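Local coordinates for protein alcohol dehydrogenase, zinc-containing (Thermotoga maritima, PDB 3IP1) that catalyses the NAD(+)-dependent oxidation of scyllo-inosose to 3-dehydro-scyllo-inosose as a zinc-containing homodimer, probably in myo-inositol breakdown, at residues V6-K11 / V93-E98; C65-S70 / G159-Y164; E195-A200 / G226-A231; N216-G221 / K284-A289. All coordinates share one frame; numbering follows the deposited sequence.

In the fold
Contacts 1 and 2 interlock along the chain, their segments alternating, and lie with centres about 8 Å apart in the GroES-like catalytic part; they touch through backbone, with E98 O near G66 N and V6 N near F161 O. Contacts 3 and 4 follow and also alternate, with centres about 12 Å apart: strand 216-220 leads into helix 224-235, which brings A229 against L287 in the parallel sheet of the NAD-binding domain. The bound cadmium joins the two halves, since H97 and E98 of contact 1 and E195 of contact 3 all hold it, and C68 of contact 2 lies beside them. Contacts 1 and 4 sit on opposite sides of the chain's centre, their own centres about 32 Å apart.

Contact 1 of 4, residues V6-K11 / V93-E98; sequences VRLHAK and VTLGHE. With CD (cadmium ion), chain F.
R7 and T94 face each other as a non-hydrogen-bonded antiparallel pair, their CA atoms 4.2 Å apart, where the short strand 93-94 lies along the edge of strand 3-12. On one side of this pair L8 N gives a hydrogen bond to V93 O (2.9 Å), answered by a weak one from V93 N to L8 O; on the other, L95 N reaches V6 O at 3.0 Å. The side chains of R7 and T94 share one sheet face and cross at about a right angle. R7 NE donates to T94 OG1 at 3.1 Å, with the hydroxyl oxygen 13° out of the guanidinium plane. A bend at chi3 (88°) turns the guanidinium across toward strand 93-94, and V93 N lies over the rim of one of its faces. Its NH1 forms a salt bridge with D158, whose OD1 also takes a hydrogen bond from T94 N. The face of L8 and V93 is apolar: L95 leans back so that its CD1 meets L8 CB at 4.0 Å, close to M74 of helix 69-75. After T94 the chain leaves the strand and, past G96, delivers two metal ligands, H97 NE2 at 2.5 Å and E98 OE2 at 2.6 Å from the cadmium. The D158 salt bridge and the bond to T94 OG1 thus probably fix the R7 guanidinium, while the metal ligands follow the pairing after a two-residue link.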
loop_
_atom_site.group_PDB
_atom_site.type_symbol
_atom_site.label_atom_id
_atom_site.label_comp_id
_atom_site.label_asym_id
_atom_site.label_seq_id
_atom_site.Cartn_x
_atom_site.Cartn_y
_atom_site.Cartn_z
ATOM N N VAL A 6 -42.011 -1.891 13.950
ATOM C CA VAL A 6 -41.525 -2.737 15.042
ATOM C C VAL A 6 -40.588 -1.908 15.939
ATOM O O VAL A 6 -39.471 -1.534 15.519
ATOM C CB VAL A 6 -40.811 -3.964 14.465
ATOM C CG1 VAL A 6 -40.204 -4.807 15.549
ATOM C CG2 VAL A 6 -41.783 -4.794 13.579
ATOM N N ARG A 7 -41.045 -1.615 17.164
ATOM C CA ARG A 7 -40.296 -0.762 18.089
ATOM C C ARG A 7 -39.883 -1.485 19.374
ATOM O O ARG A 7 -40.616 -2.345 19.884
ATOM C CB ARG A 7 -41.071 0.516 18.419
ATOM C CG ARG A 7 -41.534 1.299 17.183
ATOM C CD ARG A 7 -41.812 2.765 17.524
ATOM N NE ARG A 7 -40.618 3.592 17.394
ATOM C CZ ARG A 7 -40.337 4.638 18.162
ATOM N NH1 ARG A 7 -39.230 5.327 17.955
ATOM N NH2 ARG A 7 -41.151 4.989 19.144
ATOM N N LEU A 8 -38.701 -1.139 19.875
ATOM C CA LEU A 8 -38.200 -1.683 21.139
ATOM C C LEU A 8 -38.302 -0.637 22.246
ATOM O O LEU A 8 -37.785 0.462 22.120
ATOM C CB LEU A 8 -36.747 -2.180 21.009
ATOM C CG LEU A 8 -36.119 -2.997 22.164
ATOM C CD1 LEU A 8 -35.070 -3.984 21.652
ATOM C CD2 LEU A 8 -35.513 -2.127 23.283
ATOM N N HIS A 9 -38.963 -1.005 23.337
ATOM C CA HIS A 9 -39.019 -0.173 24.529
ATOM C C HIS A 9 -38.238 -0.861 25.632
ATOM O O HIS A 9 -38.235 -2.083 25.720
ATOM C CB HIS A 9 -40.483 0.034 24.961
ATOM C CG HIS A 9 -41.277 0.845 23.985
ATOM N ND1 HIS A 9 -41.547 2.186 24.177
ATOM C CD2 HIS A 9 -41.820 0.517 22.787
ATOM C CE1 HIS A 9 -42.224 2.648 23.141
ATOM N NE2 HIS A 9 -42.401 1.656 22.282
ATOM N N ALA A 10 -37.550 -0.083 26.456
ATOM C CA ALA A 10 -36.850 -0.647 27.594
ATOM C C ALA A 10 -36.832 0.371 28.717
ATOM O O ALA A 10 -37.106 1.547 28.488
ATOM C CB ALA A 10 -35.425 -1.051 27.211
ATOM N N LYS A 11 -36.497 -0.096 29.921
ATOM C CA LYS A 11 -36.329 0.763 31.102
ATOM C C LYS A 11 -34.888 1.290 31.241
ATOM O O LYS A 11 -33.927 0.523 31.136
ATOM C CB LYS A 11 -36.742 -0.031 32.358
ATOM C CG LYS A 11 -36.713 0.756 33.669
ATOM C CD LYS A 11 -36.894 -0.165 34.863
ATOM C CE LYS A 11 -36.912 0.631 36.190
ATOM N NZ LYS A 11 -37.187 -0.254 37.365
ATOM N N VAL A 93 -37.035 2.900 19.982
ATOM C CA VAL A 93 -36.547 3.062 18.604
ATOM C C VAL A 93 -37.202 2.009 17.728
ATOM O O VAL A 93 -37.514 0.907 18.199
ATOM C CB VAL A 93 -34.985 2.927 18.547
ATOM C CG1 VAL A 93 -34.533 1.445 18.612
ATOM C CG2 VAL A 93 -34.411 3.625 17.320
ATOM N N THR A 94 -37.424 2.348 16.463
ATOM C CA THR A 94 -37.785 1.343 15.461
ATOM C C THR A 94 -36.542 0.583 15.072
ATOM O O THR A 94 -35.529 1.182 14.669
ATOM C CB THR A 94 -38.440 1.983 14.210
ATOM O OG1 THR A 94 -39.647 2.644 14.609
ATOM C CG2 THR A 94 -38.771 0.930 13.131
ATOM N N LEU A 95 -36.620 -0.733 15.199
ATOM C CA LEU A 95 -35.498 -1.599 14.867
ATOM C C LEU A 95 -35.420 -1.853 13.357
ATOM O O LEU A 95 -36.341 -1.506 12.610
ATOM C CB LEU A 95 -35.596 -2.928 15.637
ATOM C CG LEU A 95 -35.539 -2.872 17.173
ATOM C CD1 LEU A 95 -35.923 -4.241 17.704
ATOM C CD2 LEU A 95 -34.132 -2.454 17.695
ATOM N N GLY A 96 -34.311 -2.455 12.924
ATOM C CA GLY A 96 -34.124 -2.862 11.534
ATOM C C GLY A 96 -33.129 -1.982 10.798
ATOM O O GLY A 96 -33.317 -0.760 10.706
ATOM N N HIS A 97 -32.070 -2.603 10.273
ATOM C CA HIS A 97 -31.008 -1.851 9.593
ATOM C C HIS A 97 -30.400 -2.578 8.386
ATOM O O HIS A 97 -29.473 -2.076 7.759
ATOM C CB HIS A 97 -29.921 -1.438 10.589
ATOM C CG HIS A 97 -29.200 -2.592 11.192
ATOM N ND1 HIS A 97 -29.544 -3.126 12.409
ATOM C CD2 HIS A 97 -28.165 -3.337 10.732
ATOM C CE1 HIS A 97 -28.747 -4.146 12.684
ATOM N NE2 HIS A 97 -27.909 -4.303 11.676
ATOM N N GLU A 98 -30.928 -3.751 8.058
ATOM C CA GLU A 98 -30.457 -4.503 6.901
ATOM C C GLU A 98 -31.554 -4.516 5.850
ATOM O O GLU A 98 -32.282 -5.502 5.709
ATOM C CB GLU A 98 -30.108 -5.936 7.296
ATOM C CG GLU A 98 -28.973 -6.066 8.280
ATOM C CD GLU A 98 -28.736 -7.506 8.709
ATOM O OE1 GLU A 98 -29.468 -8.407 8.242
ATOM O OE2 GLU A 98 -27.824 -7.741 9.517
HETATM CD CD CD F . -26.330 -5.935 10.558
HETATM O O HOH W 1 -24.350 -7.097 10.026
#

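Contact 2 of 4, residues C65-S70 / G159-Y164; sequences CGICGS and GAFAEY
F161 pushes its ring against residues 65-67, reached along strand 57-66 in the GroES-like domain of zinc-dependent alcohol dehydrogenases, where C65, G66 and I67 together form a shallow hollow. The knob comes from the loop before strand 164-168: F161 is the centre of an inverse gamma turn, and its ring projects beyond that bend to fill the hollow. C65 forms one wall. Its chi1 of -166° carries the thiol away from the backbone N and over a face of the ring, 3.9 Å from the centroid and 26° off the normal, a sulfur-aromatic contact displaced toward the CD1-CE1 rim. The same sulfur touches A160 CB at 4.0 Å, and thus fits into the notch between the alanine methyl and the phenyl ring. The far end of the ring meets the backbone and the isoleucine. F161 CE1 lies 3.4 Å from C65 O, and F161 CZ is 3.5 Å from G66 O. The I67 side chain crosses that of F161 at about a right angle, its CG1 approaching F161 CZ obliquely at 3.6 Å. I376 of helix 376-382 touches both I67 and F161, while V6 and L95 pack on the phenyl from the neighbouring strand and loop. Past I67 the chain turns into helix 69-75, and C68, a zinc ligand of this protein, is its N-cap: C68 SG accepts a hydrogen bond from S70 N at 3.5 Å.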
loop_
_atom_site.group_PDB
_atom_site.type_symbol
_atom_site.label_atom_id
_atom_site.label_comp_id
_atom_site.label_asym_id
_atom_site.label_seq_id
_atom_site.Cartn_x
_atom_site.Cartn_y
_atom_site.Cartn_z
ATOM N N CYS A 65 -36.272 -6.375 5.133
ATOM C CA CYS A 65 -35.376 -6.027 6.238
ATOM C C CYS A 65 -34.930 -7.278 6.998
ATOM O O CYS A 65 -35.754 -8.028 7.533
ATOM C CB CYS A 65 -36.034 -5.038 7.200
ATOM S SG CYS A 65 -34.816 -4.288 8.333
ATOM N N GLY A 66 -33.620 -7.494 7.048
ATOM C CA GLY A 66 -33.060 -8.651 7.753
ATOM C C GLY A 66 -32.977 -8.419 9.241
ATOM O O GLY A 66 -32.663 -7.305 9.692
ATOM N N ILE A 67 -33.278 -9.463 10.008
ATOM C CA ILE A 67 -33.014 -9.448 11.445
ATOM C C ILE A 67 -31.531 -9.761 11.645
ATOM O O ILE A 67 -31.062 -10.817 11.245
ATOM C CB ILE A 67 -33.883 -10.501 12.209
ATOM C CG1 ILE A 67 -35.379 -10.247 11.951
ATOM C CG2 ILE A 67 -33.534 -10.526 13.701
ATOM C CD1 ILE A 67 -36.368 -11.245 12.613
ATOM N N CYS A 68 -30.822 -8.840 12.292
ATOM C CA CYS A 68 -29.420 -9.002 12.646
ATOM C C CYS A 68 -29.330 -9.678 14.016
ATOM O O CYS A 68 -30.254 -9.572 14.829
ATOM C CB CYS A 68 -28.754 -7.620 12.682
ATOM S SG CYS A 68 -26.945 -7.604 13.056
ATOM N N GLY A 69 -28.221 -10.366 14.280
ATOM C CA GLY A 69 -27.909 -10.845 15.633
ATOM C C GLY A 69 -27.943 -9.765 16.708
ATOM O O GLY A 69 -28.307 -10.051 17.854
ATOM N N SER A 70 -27.565 -8.532 16.349
ATOM C CA SER A 70 -27.663 -7.376 17.251
ATOM C C SER A 70 -29.114 -7.072 17.625
ATOM O O SER A 70 -29.393 -6.631 18.736
ATOM C CB SER A 70 -27.019 -6.129 16.626
ATOM O OG SER A 70 -25.604 -6.199 16.653
ATOM N N GLY A 159 -35.479 2.866 12.402
ATOM C CA GLY A 159 -34.998 1.981 11.365
ATOM C C GLY A 159 -36.075 1.412 10.461
ATOM O O GLY A 159 -37.148 2.011 10.295
ATOM N N ALA A 160 -35.799 0.241 9.886
ATOM C CA ALA A 160 -36.539 -0.216 8.709
ATOM C C ALA A 160 -37.505 -1.384 8.880
ATOM O O ALA A 160 -38.061 -1.846 7.887
ATOM C CB ALA A 160 -35.571 -0.474 7.550
ATOM N N PHE A 161 -37.719 -1.863 10.111
ATOM C CA PHE A 161 -38.826 -2.804 10.385
ATOM C C PHE A 161 -40.116 -1.982 10.435
ATOM O O PHE A 161 -40.716 -1.775 11.495
ATOM C CB PHE A 161 -38.628 -3.600 11.675
ATOM C CG PHE A 161 -37.569 -4.675 11.584
ATOM C CD1 PHE A 161 -37.541 -5.568 10.517
ATOM C CD2 PHE A 161 -36.634 -4.828 12.597
ATOM C CE1 PHE A 161 -36.572 -6.583 10.457
ATOM C CE2 PHE A 161 -35.642 -5.838 12.529
ATOM C CZ PHE A 161 -35.624 -6.704 11.449
ATOM N N ALA A 162 -40.517 -1.495 9.270
ATOM C CA ALA A 162 -41.512 -0.458 9.177
ATOM C C ALA A 162 -42.027 -0.510 7.770
ATOM O O ALA A 162 -41.468 -1.229 6.925
ATOM C CB ALA A 162 -40.880 0.924 9.467
ATOM N N GLU A 163 -43.088 0.248 7.512
ATOM C CA GLU A 163 -43.613 0.372 6.160
ATOM C C GLU A 163 -42.819 1.433 5.391
ATOM O O GLU A 163 -42.630 1.308 4.185
ATOM C CB GLU A 163 -45.095 0.746 6.191
ATOM C CG GLU A 163 -45.967 -0.264 6.928
ATOM C CD GLU A 163 -47.411 0.191 7.018
ATOM O OE1 GLU A 163 -48.127 0.089 5.997
ATOM O OE2 GLU A 163 -47.827 0.645 8.109
ATOM N N TYR A 164 -42.360 2.463 6.106
ATOM C CA TYR A 164 -41.544 3.537 5.531
ATOM C C TYR A 164 -40.375 3.874 6.468
ATOM O O TYR A 164 -40.487 3.728 7.690
ATOM C CB TYR A 164 -42.389 4.804 5.224
ATOM C CG TYR A 164 -43.514 4.561 4.217
ATOM C CD1 TYR A 164 -44.752 4.088 4.639
ATOM C CD2 TYR A 164 -43.320 4.763 2.840
ATOM C CE1 TYR A 164 -45.768 3.839 3.745
ATOM C CE2 TYR A 164 -44.342 4.515 1.933
ATOM C CZ TYR A 164 -45.569 4.055 2.398
ATOM O OH TYR A 164 -46.612 3.796 1.530
#

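Contact 3 of 4, residues E195-A200 / G226-A231; sequences EPTSVA and GLAAVA. With CD (cadmium ion), chain F.
Two helices meet here through small side chains: helix 194-207, which leads away from the metal site, crosses helix 224-235, the first after the glycine-rich turn of the Rossmann domain. The short axes come within 8.1 Å of each other at a signed crossing angle of -69°, an approach permitted by alanines at the crossing point. A200 and A228 both point their CB atoms at the opposite helix and meet methyl to methyl at 3.5 Å. The A228 methyl is also lodged against the neighbouring turn, 3.8 Å from T197 CA, and both branches of the threonine flank it at nearly equal distance, CG2 at 4.1 Å and OG1 at 4.2 Å. In return the methyl of A200 settles over the backbone between A228 and A229, 3.7 Å from A229 N, with the A229 methyl at its flank. No hydrogen bond joins segments 195-200 and 226-231, so their crossing rests on close apolar fit. T197 OG1 bonds to L193 O, just ahead of the helix. Two residues before T197, E195 reaches the other way: its chain is bent at chi2 (-88°) and directs OE1 to the cadmium at 2.7 Å, alongside H97, E98 and a water. I225 and I232 of helix 224-235 extend the apolar surface around A200, and V353 of helix 349-358 covers T197. L227 faces helix 248-257, while A229 passes on to the parallel sheet, where it packs against I219 and L287 of strands 216-220 and 285-288.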
loop_
_atom_site.group_PDB
_atom_site.type_symbol
_atom_site.label_atom_id
_atom_site.label_comp_id
_atom_site.label_asym_id
_atom_site.label_seq_id
_atom_site.Cartn_x
_atom_site.Cartn_y
_atom_site.Cartn_z
ATOM N N GLU A 195 -25.799 -4.661 3.461
ATOM C CA GLU A 195 -25.176 -4.215 4.701
ATOM C C GLU A 195 -24.317 -5.305 5.377
ATOM O O GLU A 195 -23.122 -5.090 5.590
ATOM C CB GLU A 195 -26.225 -3.597 5.650
ATOM C CG GLU A 195 -25.660 -2.823 6.845
ATOM C CD GLU A 195 -25.398 -3.679 8.074
ATOM O OE1 GLU A 195 -25.845 -4.837 8.135
ATOM O OE2 GLU A 195 -24.728 -3.185 9.008
ATOM N N PRO A 196 -24.900 -6.472 5.715
ATOM C CA PRO A 196 -24.005 -7.485 6.323
ATOM C C PRO A 196 -22.897 -7.969 5.364
ATOM O O PRO A 196 -21.809 -8.357 5.816
ATOM C CB PRO A 196 -24.956 -8.643 6.675
ATOM C CG PRO A 196 -26.189 -8.426 5.816
ATOM C CD PRO A 196 -26.311 -6.921 5.699
ATOM N N THR A 197 -23.161 -7.961 4.060
ATOM C CA THR A 197 -22.152 -8.415 3.100
ATOM C C THR A 197 -21.003 -7.403 3.076
ATOM O O THR A 197 -19.829 -7.785 2.939
ATOM C CB THR A 197 -22.753 -8.644 1.669
ATOM O OG1 THR A 197 -23.816 -9.619 1.744
ATOM C CG2 THR A 197 -21.669 -9.142 0.671
ATOM N N SER A 198 -21.355 -6.124 3.262
ATOM C CA SER A 198 -20.383 -5.023 3.279
ATOM C C SER A 198 -19.556 -4.993 4.548
ATOM O O SER A 198 -18.416 -4.526 4.530
ATOM C CB SER A 198 -21.101 -3.673 3.086
ATOM O OG SER A 198 -21.692 -3.608 1.792
ATOM N N VAL A 199 -20.129 -5.466 5.655
ATOM C CA VAL A 199 -19.356 -5.667 6.879
ATOM C C VAL A 199 -18.211 -6.663 6.606
ATOM O O VAL A 199 -17.057 -6.385 6.941
ATOM C CB VAL A 199 -20.247 -6.172 8.053
ATOM C CG1 VAL A 199 -19.388 -6.678 9.219
ATOM C CG2 VAL A 199 -21.224 -5.063 8.532
ATOM N N ALA A 200 -18.545 -7.817 6.027
ATOM C CA ALA A 200 -17.562 -8.822 5.627
ATOM C C ALA A 200 -16.570 -8.237 4.619
ATOM O O ALA A 200 -15.358 -8.427 4.733
ATOM C CB ALA A 200 -18.266 -10.038 5.011
ATOM N N GLY A 226 -19.408 -14.384 8.257
ATOM C CA GLY A 226 -18.506 -15.444 7.757
ATOM C C GLY A 226 -18.939 -15.997 6.398
ATOM O O GLY A 226 -18.113 -16.251 5.534
ATOM N N LEU A 227 -20.244 -16.159 6.199
ATOM C CA LEU A 227 -20.764 -16.642 4.925
ATOM C C LEU A 227 -20.543 -15.666 3.752
ATOM O O LEU A 227 -20.256 -16.094 2.645
ATOM C CB LEU A 227 -22.246 -17.004 5.063
ATOM C CG LEU A 227 -22.527 -18.271 5.884
ATOM C CD1 LEU A 227 -24.037 -18.587 5.963
ATOM C CD2 LEU A 227 -21.749 -19.471 5.332
ATOM N N ALA A 228 -20.693 -14.365 4.002
ATOM C CA ALA A 228 -20.405 -13.344 3.000
ATOM C C ALA A 228 -18.931 -13.368 2.656
ATOM O O ALA A 228 -18.567 -13.330 1.469
ATOM C CB ALA A 228 -20.814 -11.961 3.504
ATOM N N ALA A 229 -18.078 -13.484 3.679
ATOM C CA ALA A 229 -16.638 -13.573 3.439
ATOM C C ALA A 229 -16.258 -14.759 2.537
ATOM O O ALA A 229 -15.374 -14.626 1.695
ATOM C CB ALA A 229 -15.853 -13.594 4.747
ATOM N N VAL A 230 -16.936 -15.901 2.689
ATOM C CA VAL A 230 -16.668 -17.067 1.834
ATOM C C VAL A 230 -16.898 -16.701 0.389
ATOM O O VAL A 230 -16.022 -16.920 -0.466
ATOM C CB VAL A 230 -17.552 -18.294 2.195
ATOM C CG1 VAL A 230 -17.457 -19.374 1.109
ATOM C CG2 VAL A 230 -17.113 -18.870 3.521
ATOM N N ALA A 231 -18.079 -16.145 0.135
ATOM C CA ALA A 231 -18.482 -15.690 -1.188
ATOM C C ALA A 231 -17.511 -14.649 -1.742
ATOM O O ALA A 231 -17.051 -14.770 -2.882
ATOM C CB ALA A 231 -19.912 -15.125 -1.137
HETATM CD CD CD F . -26.330 -5.935 10.558
HETATM O O HOH W 1 -24.350 -7.097 10.026
#

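Contact 4 of 4, residues N216-G221 / K284-A289; sequences NVVILG and KLFLEA
L287 is bonded to strand 216-220 through both its N and its O: the N donates to V218 O and the O accepts from L220 N, each at 2.9 Å. Further hydrogen bonds continue this parallel pairing, from V218 N to L285 O at 3.0 Å and, past the strand end, from A289 N to L220 O. At the beginning, K284 N binds N216 O with the donor tilted 24° from the carbonyl plane, a less regular bond than those in the middle. The two strands run side by side and nearly parallel, 10° apart, at the centre of the six-stranded Rossmann sheet. On one face V218 and F286 lie alongside each other, and V218 CB comes to 3.6 Å from F286 CD2. A first torsion of -61°, with CG anti to the carbonyl carbon, sets the phenyl beside V218 on that face. L220 CD1 lies near the ring plane at its edge, 4.4 Å from F286 CD2; V303 and I304 of helix 293-306 cover the ring. On the other face I219 and L287 point the same way, I219 CG1 to L287 CB at 4.2 Å, and V230 of helix 224-235 touches I219. N216 and K284 turn their ends away from the pairing, N216 ND2 bonding to G282 O and K284 NZ to N311 O; E288 curls back, OE2 bonding to T290 OG1. At the C-terminal end G221, first glycine of a GxGxxG pattern, lies near E245, a probable NAD(+) ligand. Main-chain bonds therefore fix the register, and apolar layers on both faces shield them, next to the probable dinucleotide site.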
loop_
_atom_site.group_PDB
_atom_site.type_symbol
_atom_site.label_atom_id
_atom_site.label_comp_id
_atom_site.label_asym_id
_atom_site.label_seq_id
_atom_site.Cartn_x
_atom_site.Cartn_y
_atom_site.Cartn_z
ATOM N N ASN A 216 -4.712 -18.655 -0.211
ATOM C CA ASN A 216 -5.650 -19.439 0.596
ATOM C C ASN A 216 -6.220 -18.559 1.698
ATOM O O ASN A 216 -5.521 -17.662 2.217
ATOM C CB ASN A 216 -4.959 -20.634 1.254
ATOM C CG ASN A 216 -4.413 -21.632 0.251
ATOM O OD1 ASN A 216 -5.005 -21.859 -0.802
ATOM N ND2 ASN A 216 -3.280 -22.246 0.587
ATOM N N VAL A 217 -7.474 -18.815 2.052
ATOM C CA VAL A 217 -8.099 -18.085 3.145
ATOM C C VAL A 217 -8.794 -19.054 4.100
ATOM O O VAL A 217 -9.275 -20.094 3.676
ATOM C CB VAL A 217 -9.110 -16.993 2.647
ATOM C CG1 VAL A 217 -8.415 -15.988 1.695
ATOM C CG2 VAL A 217 -10.304 -17.624 1.980
ATOM N N VAL A 218 -8.842 -18.682 5.382
ATOM C CA VAL A 218 -9.516 -19.456 6.422
ATOM C C VAL A 218 -10.511 -18.558 7.154
ATOM O O VAL A 218 -10.148 -17.511 7.693
ATOM C CB VAL A 218 -8.498 -20.057 7.434
ATOM C CG1 VAL A 218 -9.209 -20.685 8.632
ATOM C CG2 VAL A 218 -7.577 -21.089 6.734
ATOM N N ILE A 219 -11.767 -18.975 7.179
ATOM C CA ILE A 219 -12.819 -18.228 7.883
ATOM C C ILE A 219 -13.331 -19.032 9.083
ATOM O O ILE A 219 -13.788 -20.171 8.941
ATOM C CB ILE A 219 -13.998 -17.861 6.938
ATOM C CG1 ILE A 219 -13.507 -16.931 5.821
ATOM C CG2 ILE A 219 -15.119 -17.198 7.706
ATOM C CD1 ILE A 219 -14.173 -17.142 4.537
ATOM N N LEU A 220 -13.258 -18.422 10.255
ATOM C CA LEU A 220 -13.736 -19.038 11.479
ATOM C C LEU A 220 -15.088 -18.425 11.824
ATOM O O LEU A 220 -15.168 -17.243 12.172
ATOM C CB LEU A 220 -12.713 -18.831 12.608
ATOM C CG LEU A 220 -11.332 -19.479 12.386
ATOM C CD1 LEU A 220 -10.311 -18.538 11.685
ATOM C CD2 LEU A 220 -10.759 -19.980 13.707
ATOM N N GLY A 221 -16.147 -19.228 11.714
ATOM C CA GLY A 221 -17.503 -18.777 12.042
ATOM C C GLY A 221 -18.323 -18.636 10.785
ATOM O O GLY A 221 -17.932 -17.889 9.874
ATOM N N LYS A 284 -3.174 -16.781 3.640
ATOM C CA LYS A 284 -2.801 -15.356 3.645
ATOM C C LYS A 284 -3.709 -14.552 4.586
ATOM O O LYS A 284 -3.293 -13.534 5.147
ATOM C CB LYS A 284 -2.827 -14.797 2.205
ATOM C CG LYS A 284 -2.635 -13.294 2.034
ATOM C CD LYS A 284 -1.205 -12.811 2.380
ATOM C CE LYS A 284 -1.198 -11.247 2.627
ATOM N NZ LYS A 284 -2.043 -10.851 3.865
ATOM N N LEU A 285 -4.944 -15.014 4.776
ATOM C CA LEU A 285 -5.904 -14.288 5.591
ATOM C C LEU A 285 -6.784 -15.214 6.437
ATOM O O LEU A 285 -7.327 -16.202 5.941
ATOM C CB LEU A 285 -6.779 -13.393 4.687
ATOM C CG LEU A 285 -7.926 -12.600 5.348
ATOM C CD1 LEU A 285 -7.414 -11.405 6.176
ATOM C CD2 LEU A 285 -8.914 -12.116 4.298
ATOM N N PHE A 286 -6.922 -14.866 7.708
ATOM C CA PHE A 286 -7.852 -15.521 8.614
ATOM C C PHE A 286 -8.902 -14.498 9.039
ATOM O O PHE A 286 -8.571 -13.369 9.384
ATOM C CB PHE A 286 -7.137 -16.059 9.861
ATOM C CG PHE A 286 -6.072 -17.098 9.577
ATOM C CD1 PHE A 286 -4.823 -16.716 9.109
ATOM C CD2 PHE A 286 -6.325 -18.459 9.824
ATOM C CE1 PHE A 286 -3.817 -17.681 8.856
ATOM C CE2 PHE A 286 -5.347 -19.438 9.583
ATOM C CZ PHE A 286 -4.090 -19.060 9.102
ATOM N N LEU A 287 -10.173 -14.891 8.999
ATOM C CA LEU A 287 -11.240 -14.016 9.457
ATOM C C LEU A 287 -11.787 -14.612 10.731
ATOM O O LEU A 287 -12.323 -15.733 10.731
ATOM C CB LEU A 287 -12.356 -13.873 8.422
ATOM C CG LEU A 287 -13.496 -12.930 8.841
ATOM C CD1 LEU A 287 -12.998 -11.448 8.965
ATOM C CD2 LEU A 287 -14.695 -13.011 7.918
ATOM N N GLU A 288 -11.635 -13.864 11.819
ATOM C CA GLU A 288 -12.144 -14.279 13.106
ATOM C C GLU A 288 -13.557 -13.722 13.233
ATOM O O GLU A 288 -13.734 -12.560 13.594
ATOM C CB GLU A 288 -11.259 -13.728 14.233
ATOM C CG GLU A 288 -11.357 -14.508 15.553
ATOM C CD GLU A 288 -12.793 -14.763 16.006
ATOM O OE1 GLU A 288 -13.397 -13.908 16.690
ATOM O OE2 GLU A 288 -13.322 -15.829 15.658
ATOM N N ALA A 289 -14.544 -14.555 12.906
ATOM C CA ALA A 289 -15.947 -14.161 12.947
ATOM C C ALA A 289 -16.760 -15.029 13.913
ATOM O O ALA A 289 -17.958 -15.184 13.715
ATOM C CB ALA A 289 -16.550 -14.222 11.542
#